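Local structure of photosystem II stability/assembly factor HCF136 (5OJ3) at residues 357-369 and 377-389. The protein is probably essential for photosystem II biogenesis, being required to assemble an early intermediate that includes D2 and cytochrome b559. Sequence-based numbering, arbitrary orientation.
Sequences VDSKTGGYGILDV and VWAAVGGGSMYRS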
ATOM      1  N   VAL A 357      -5.990   9.636  18.045  1.00 57.67           N
ATOM      2  CA  VAL A 357      -7.378   9.233  18.201  1.00 60.69           C
ATOM      3  C   VAL A 357      -7.413   7.940  19.005  1.00 64.18           C
ATOM      4  O   VAL A 357      -6.449   7.169  19.012  1.00 63.17           O
ATOM      5  CB  VAL A 357      -8.041   9.076  16.805  1.00 57.48           C
ATOM      6  CG1 VAL A 357      -9.318   8.247  16.851  1.00 60.22           C
ATOM      7  CG2 VAL A 357      -8.310  10.444  16.192  1.00 55.74           C
ATOM      8  N   ASP A 358      -8.534   7.702  19.686  1.00 67.96           N
ATOM      9  CA  ASP A 358      -8.726   6.482  20.468  1.00 68.91           C
ATOM     10  C   ASP A 358      -9.314   5.447  19.517  1.00 64.72           C
ATOM     11  O   ASP A 358     -10.522   5.431  19.264  1.00 63.29           O
ATOM     12  CB  ASP A 358      -9.626   6.756  21.669  1.00 73.91           C
ATOM     13  CG  ASP A 358      -9.933   5.507  22.482  1.00 75.49           C
ATOM     14  OD1 ASP A 358      -9.450   4.410  22.135  1.00 73.91           O
ATOM     15  OD2 ASP A 358     -10.669   5.630  23.485  1.00 78.55           O
ATOM     16  N   SER A 359      -8.440   4.594  18.969  1.00 63.84           N
ATOM     17  CA  SER A 359      -8.868   3.545  18.046  1.00 63.16           C
ATOM     18  C   SER A 359      -9.841   2.563  18.686  1.00 66.32           C
ATOM     19  O   SER A 359     -10.668   1.973  17.981  1.00 66.09           O
ATOM     20  CB  SER A 359      -7.652   2.802  17.496  1.00 61.77           C
ATOM     21  OG  SER A 359      -6.908   2.195  18.538  1.00 64.35           O
ATOM     22  N   LYS A 360      -9.727   2.337  19.999  1.00 66.93           N
ATOM     23  CA  LYS A 360     -10.580   1.413  20.750  1.00 68.69           C
ATOM     24  C   LYS A 360     -10.338  -0.040  20.366  1.00 71.00           C
ATOM     25  O   LYS A 360     -11.196  -0.900  20.586  1.00 71.01           O
ATOM     26  CB  LYS A 360     -12.063   1.769  20.600  1.00 67.37           C
ATOM     27  CG  LYS A 360     -12.506   2.955  21.448  1.00 73.37           C
ATOM     28  CD  LYS A 360     -13.763   3.570  20.875  1.00 74.97           C
ATOM     29  CE  LYS A 360     -15.018   3.220  21.639  1.00 77.20           C
ATOM     30  NZ  LYS A 360     -16.197   3.178  20.727  1.00 72.26           N
ATOM     31  N   THR A 361      -9.168  -0.320  19.804  1.00 75.30           N
ATOM     32  CA  THR A 361      -8.784  -1.649  19.360  1.00 81.56           C
ATOM     33  C   THR A 361      -8.337  -2.569  20.483  1.00 90.90           C
ATOM     34  O   THR A 361      -8.186  -3.774  20.247  1.00 92.13           O
ATOM     35  CB  THR A 361      -7.649  -1.528  18.359  1.00 76.82           C
ATOM     36  OG1 THR A 361      -7.329  -2.829  17.850  1.00 77.35           O
ATOM     37  CG2 THR A 361      -6.447  -0.864  19.017  1.00 74.93           C
ATOM     38  N   GLY A 362      -8.137  -2.041  21.685  1.00100.91           N
ATOM     39  CA  GLY A 362      -7.524  -2.787  22.767  1.00105.19           C
ATOM     40  C   GLY A 362      -6.020  -2.753  22.597  1.00105.00           C
ATOM     41  O   GLY A 362      -5.481  -1.742  22.138  1.00105.79           O
ATOM     42  N   GLY A 363      -5.328  -3.850  22.877  1.00103.17           N
ATOM     43  CA  GLY A 363      -3.893  -3.819  22.679  1.00 95.64           C
ATOM     44  C   GLY A 363      -3.465  -4.218  21.292  1.00 83.61           C
ATOM     45  O   GLY A 363      -2.286  -4.114  20.936  1.00 83.27           O
ATOM     46  N   TYR A 364      -4.428  -4.645  20.486  1.00 72.81           N
ATOM     47  CA  TYR A 364      -4.169  -5.128  19.141  1.00 66.49           C
ATOM     48  C   TYR A 364      -3.755  -3.983  18.227  1.00 63.02           C
ATOM     49  O   TYR A 364      -4.287  -2.875  18.309  1.00 62.70           O
ATOM     50  CB  TYR A 364      -5.421  -5.819  18.614  1.00 64.23           C
ATOM     51  CG  TYR A 364      -5.693  -7.123  19.325  1.00 67.48           C
ATOM     52  CD1 TYR A 364      -4.948  -8.258  19.037  1.00 67.33           C
ATOM     53  CD2 TYR A 364      -6.676  -7.214  20.304  1.00 70.74           C
ATOM     54  CE1 TYR A 364      -5.184  -9.449  19.690  1.00 68.10           C
ATOM     55  CE2 TYR A 364      -6.919  -8.404  20.964  1.00 62.87           C
ATOM     56  CZ  TYR A 364      -6.169  -9.519  20.650  1.00 68.46           C
ATOM     57  OH  TYR A 364      -6.393 -10.713  21.293  1.00 71.14           O
ATOM     58  N   GLY A 365      -2.782  -4.248  17.367  1.00 61.08           N
ATOM     59  CA  GLY A 365      -2.266  -3.231  16.476  1.00 56.16           C
ATOM     60  C   GLY A 365      -3.078  -3.106  15.199  1.00 52.48           C
ATOM     61  O   GLY A 365      -3.618  -4.080  14.682  1.00 51.56           O
ATOM     62  N   ILE A 366      -3.163  -1.878  14.695  1.00 51.19           N
ATOM     63  CA  ILE A 366      -3.824  -1.626  13.421  1.00 49.82           C
ATOM     64  C   ILE A 366      -2.890  -2.088  12.311  1.00 49.81           C
ATOM     65  O   ILE A 366      -1.665  -1.962  12.422  1.00 46.43           O
ATOM     66  CB  ILE A 366      -4.178  -0.136  13.263  1.00 46.99           C
ATOM     67  CG1 ILE A 366      -4.977   0.382  14.465  1.00 50.10           C
ATOM     68  CG2 ILE A 366      -4.958   0.100  11.970  1.00 41.83           C
ATOM     69  CD1 ILE A 366      -6.312  -0.287  14.655  1.00 50.93           C
ATOM     70  N   LEU A 367      -3.455  -2.661  11.251  1.00 54.37           N
ATOM     71  CA  LEU A 367      -2.640  -3.155  10.150  1.00 53.44           C
ATOM     72  C   LEU A 367      -2.798  -2.361   8.864  1.00 53.53           C
ATOM     73  O   LEU A 367      -1.843  -2.282   8.089  1.00 55.82           O
ATOM     74  CB  LEU A 367      -2.956  -4.632   9.879  1.00 53.30           C
ATOM     75  CG  LEU A 367      -2.773  -5.537  11.102  1.00 55.59           C
ATOM     76  CD1 LEU A 367      -3.426  -6.893  10.902  1.00 57.39           C
ATOM     77  CD2 LEU A 367      -1.298  -5.698  11.443  1.00 56.42           C
ATOM     78  N   ASP A 368      -3.964  -1.766   8.619  1.00 52.79           N
ATOM     79  CA  ASP A 368      -4.151  -0.877   7.478  1.00 49.98           C
ATOM     80  C   ASP A 368      -5.436  -0.081   7.672  1.00 50.01           C
ATOM     81  O   ASP A 368      -6.383  -0.551   8.314  1.00 50.35           O
ATOM     82  CB  ASP A 368      -4.195  -1.647   6.151  1.00 48.38           C
ATOM     83  CG  ASP A 368      -4.420  -0.735   4.956  1.00 46.45           C
ATOM     84  OD1 ASP A 368      -5.061  -1.173   3.978  1.00 46.90           O
ATOM     85  OD2 ASP A 368      -3.960   0.426   4.997  1.00 45.16           O
ATOM     86  N   VAL A 369      -5.455   1.123   7.103  1.00 49.07           N
ATOM     87  CA  VAL A 369      -6.580   2.046   7.198  1.00 46.17           C
ATOM     88  C   VAL A 369      -6.923   2.526   5.794  1.00 41.62           C
ATOM     89  O   VAL A 369      -6.028   2.835   5.000  1.00 40.61           O
ATOM     90  CB  VAL A 369      -6.253   3.240   8.120  1.00 45.73           C
ATOM     91  CG1 VAL A 369      -7.330   4.313   8.021  1.00 45.70           C
ATOM     92  CG2 VAL A 369      -6.083   2.773   9.557  1.00 45.46           C
ATOM     93  N   VAL A 377     -14.599   5.482   7.330  1.00 50.68           N
ATOM     94  CA  VAL A 377     -13.262   4.909   7.386  1.00 46.08           C
ATOM     95  C   VAL A 377     -13.341   3.485   7.918  1.00 49.07           C
ATOM     96  O   VAL A 377     -14.239   3.132   8.689  1.00 55.79           O
ATOM     97  CB  VAL A 377     -12.318   5.763   8.264  1.00 42.50           C
ATOM     98  CG1 VAL A 377     -10.874   5.402   7.997  1.00 39.16           C
ATOM     99  CG2 VAL A 377     -12.540   7.243   8.004  1.00 44.92           C
ATOM    100  N   TRP A 378     -12.378   2.666   7.500  1.00 45.34           N
ATOM    101  CA  TRP A 378     -12.301   1.265   7.883  1.00 45.14           C
ATOM    102  C   TRP A 378     -10.862   0.925   8.244  1.00 44.38           C
ATOM    103  O   TRP A 378      -9.918   1.510   7.709  1.00 43.65           O
ATOM    104  CB  TRP A 378     -12.806   0.353   6.761  1.00 45.29           C
ATOM    105  CG  TRP A 378     -14.281   0.445   6.549  1.00 47.33           C
ATOM    106  CD1 TRP A 378     -14.939   1.312   5.729  1.00 48.75           C
ATOM    107  CD2 TRP A 378     -15.285  -0.379   7.152  1.00 51.34           C
ATOM    108  NE1 TRP A 378     -16.294   1.090   5.794  1.00 53.94           N
ATOM    109  CE2 TRP A 378     -16.532   0.054   6.659  1.00 54.98           C
ATOM    110  CE3 TRP A 378     -15.251  -1.439   8.064  1.00 51.23           C
ATOM    111  CZ2 TRP A 378     -17.734  -0.536   7.047  1.00 56.51           C
ATOM    112  CZ3 TRP A 378     -16.446  -2.022   8.448  1.00 54.41           C
ATOM    113  CH2 TRP A 378     -17.670  -1.568   7.940  1.00 56.14           C
ATOM    114  N   ALA A 379     -10.703  -0.026   9.163  1.00 45.83           N
ATOM    115  CA  ALA A 379      -9.384  -0.436   9.622  1.00 44.49           C
ATOM    116  C   ALA A 379      -9.343  -1.940   9.842  1.00 45.09           C
ATOM    117  O   ALA A 379     -10.328  -2.539  10.281  1.00 48.35           O
ATOM    118  CB  ALA A 379      -8.998   0.289  10.917  1.00 45.15           C
ATOM    119  N   ALA A 380      -8.197  -2.541   9.538  1.00 45.69           N
ATOM    120  CA  ALA A 380      -7.947  -3.959   9.772  1.00 49.84           C
ATOM    121  C   ALA A 380      -7.029  -4.102  10.979  1.00 55.55           C
ATOM    122  O   ALA A 380      -6.029  -3.382  11.093  1.00 53.61           O
ATOM    123  CB  ALA A 380      -7.324  -4.621   8.542  1.00 47.78           C
ATOM    124  N   VAL A 381      -7.368  -5.033  11.874  1.00 56.77           N
ATOM    125  CA  VAL A 381      -6.738  -5.129  13.182  1.00 55.59           C
ATOM    126  C   VAL A 381      -6.189  -6.539  13.384  1.00 55.72           C
ATOM    127  O   VAL A 381      -6.655  -7.508  12.778  1.00 56.06           O
ATOM    128  CB  VAL A 381      -7.748  -4.748  14.295  1.00 58.45           C
ATOM    129  CG1 VAL A 381      -7.200  -5.000  15.682  1.00 61.96           C
ATOM    130  CG2 VAL A 381      -8.157  -3.293  14.150  1.00 56.25           C
ATOM    131  N   GLY A 382      -5.185  -6.644  14.262  1.00 56.24           N
ATOM    132  CA  GLY A 382      -4.424  -7.870  14.427  1.00 57.83           C
ATOM    133  C   GLY A 382      -5.224  -9.037  14.968  1.00 63.83           C
ATOM    134  O   GLY A 382      -4.855 -10.191  14.731  1.00 64.66           O
ATOM    135  N   GLY A 383      -6.308  -8.769  15.689  1.00 69.72           N
ATOM    136  CA  GLY A 383      -7.134  -9.833  16.213  1.00 79.39           C
ATOM    137  C   GLY A 383      -8.017 -10.511  15.193  1.00 83.81           C
ATOM    138  O   GLY A 383      -8.901 -11.286  15.566  1.00 93.72           O
ATOM    139  N   GLY A 384      -7.804 -10.242  13.907  1.00 80.07           N
ATOM    140  CA  GLY A 384      -8.725 -10.698  12.891  1.00 80.85           C
ATOM    141  C   GLY A 384      -9.987  -9.875  12.825  1.00 80.40           C
ATOM    142  O   GLY A 384     -10.974 -10.316  12.228  1.00 80.68           O
ATOM    143  N   SER A 385      -9.979  -8.687  13.420  1.00 75.73           N
ATOM    144  CA  SER A 385     -11.154  -7.839  13.518  1.00 72.48           C
ATOM    145  C   SER A 385     -11.143  -6.738  12.462  1.00 67.49           C
ATOM    146  O   SER A 385     -10.176  -6.544  11.721  1.00 65.19           O
ATOM    147  CB  SER A 385     -11.235  -7.217  14.915  1.00 71.79           C
ATOM    148  OG  SER A 385     -10.834  -8.141  15.910  1.00 74.14           O
ATOM    149  N   MET A 386     -12.257  -6.011  12.411  1.00 64.86           N
ATOM    150  CA  MET A 386     -12.482  -4.933  11.456  1.00 60.65           C
ATOM    151  C   MET A 386     -13.127  -3.779  12.203  1.00 63.01           C
ATOM    152  O   MET A 386     -14.184  -3.959  12.817  1.00 64.92           O
ATOM    153  CB  MET A 386     -13.376  -5.388  10.299  1.00 59.69           C
ATOM    154  CG  MET A 386     -13.330  -4.470   9.092  1.00 58.68           C
ATOM    155  SD  MET A 386     -11.841  -4.683   8.105  1.00 59.03           S
ATOM    156  CE  MET A 386     -12.348  -6.034   7.049  1.00 61.84           C
ATOM    157  N   TYR A 387     -12.510  -2.603  12.149  1.00 62.43           N
ATOM    158  CA  TYR A 387     -13.008  -1.436  12.863  1.00 63.02           C
ATOM    159  C   TYR A 387     -13.531  -0.389  11.892  1.00 59.14           C
ATOM    160  O   TYR A 387     -13.137  -0.329  10.724  1.00 57.34           O
ATOM    161  CB  TYR A 387     -11.944  -0.819  13.779  1.00 43.73           C
ATOM    162  CG  TYR A 387     -11.773  -1.554  15.090  1.00 46.00           C
ATOM    163  CD1 TYR A 387     -11.568  -2.926  15.128  1.00 47.12           C
ATOM    164  CD2 TYR A 387     -11.888  -0.877  16.297  1.00 58.19           C
ATOM    165  CE1 TYR A 387     -11.427  -3.595  16.330  1.00 58.26           C
ATOM    166  CE2 TYR A 387     -11.759  -1.536  17.501  1.00 60.35           C
ATOM    167  CZ  TYR A 387     -11.527  -2.895  17.514  1.00 60.58           C
ATOM    168  OH  TYR A 387     -11.396  -3.553  18.715  1.00 53.89           O
ATOM    169  N   ARG A 388     -14.442   0.437  12.402  1.00 58.13           N
ATOM    170  CA  ARG A 388     -15.209   1.368  11.594  1.00 54.05           C
ATOM    171  C   ARG A 388     -15.231   2.748  12.230  1.00 53.73           C
ATOM    172  O   ARG A 388     -15.205   2.891  13.456  1.00 55.00           O
ATOM    173  CB  ARG A 388     -16.644   0.854  11.444  1.00 56.68           C
ATOM    174  CG  ARG A 388     -17.471   1.497  10.359  1.00 59.42           C
ATOM    175  CD  ARG A 388     -18.907   1.636  10.833  1.00 62.40           C
ATOM    176  NE  ARG A 388     -19.642   0.382  10.704  1.00 64.81           N
ATOM    177  CZ  ARG A 388     -20.533   0.127   9.752  1.00 67.23           C
ATOM    178  NH1 ARG A 388     -20.798   1.037   8.824  1.00 66.06           N
ATOM    179  NH2 ARG A 388     -21.153  -1.045   9.723  1.00 70.72           N
ATOM    180  N   SER A 389     -15.284   3.768  11.375  1.00 52.25           N
ATOM    181  CA  SER A 389     -15.502   5.147  11.795  1.00 53.99           C
ATOM    182  C   SER A 389     -16.403   5.820  10.768  1.00 54.04           C
ATOM    183  O   SER A 389     -16.156   5.707   9.563  1.00 54.37           O
ATOM    184  CB  SER A 389     -14.176   5.900  11.934  1.00 53.70           C
ATOM    185  OG  SER A 389     -14.384   7.261  12.268  1.00 44.05           O
TER
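I366 CD1 lies 3.6 Å from V381 CG2, and V369 CG2 packs on the A379 methyl, so these four residues form the apolar centre of one sheet face. They belong to the first two strands of a four-stranded antiparallel blade in this seven-bladed beta-propeller; the 155° between the N-to-C directions of strands 366-369 and 377-381 shows that they run antiparallel. A chi1 of 173° swings V381 CG1 opposite the backbone N, where it meets Y364 CB at 3.5 Å. The register slips by one residue between the I366–V381 and D368–A380 pairs, which marks a beta bulge at L367. Across it the backbone bonds L367 N to A380 O (2.7 Å) and A380 N to D368 O are nearly straight. At the turn 381-384, G383 CA sits over one face of the Y364 ring, 4.2 Å from its centroid. On the third strand, Y387 projects toward the loop 359-361, its CZ beside T361 CA. At the polar edge, Y387 OH donates to K360 O at 3.3 Å, tilted 24° from the carbonyl plane. An alanine in place of Y387 is likely to open a gap against the loop 359-361 and leave K360 O without its phenol donor. That oxygen lies at the edge of the Y387 ring, near the ring plane, 3.2 Å from CE2.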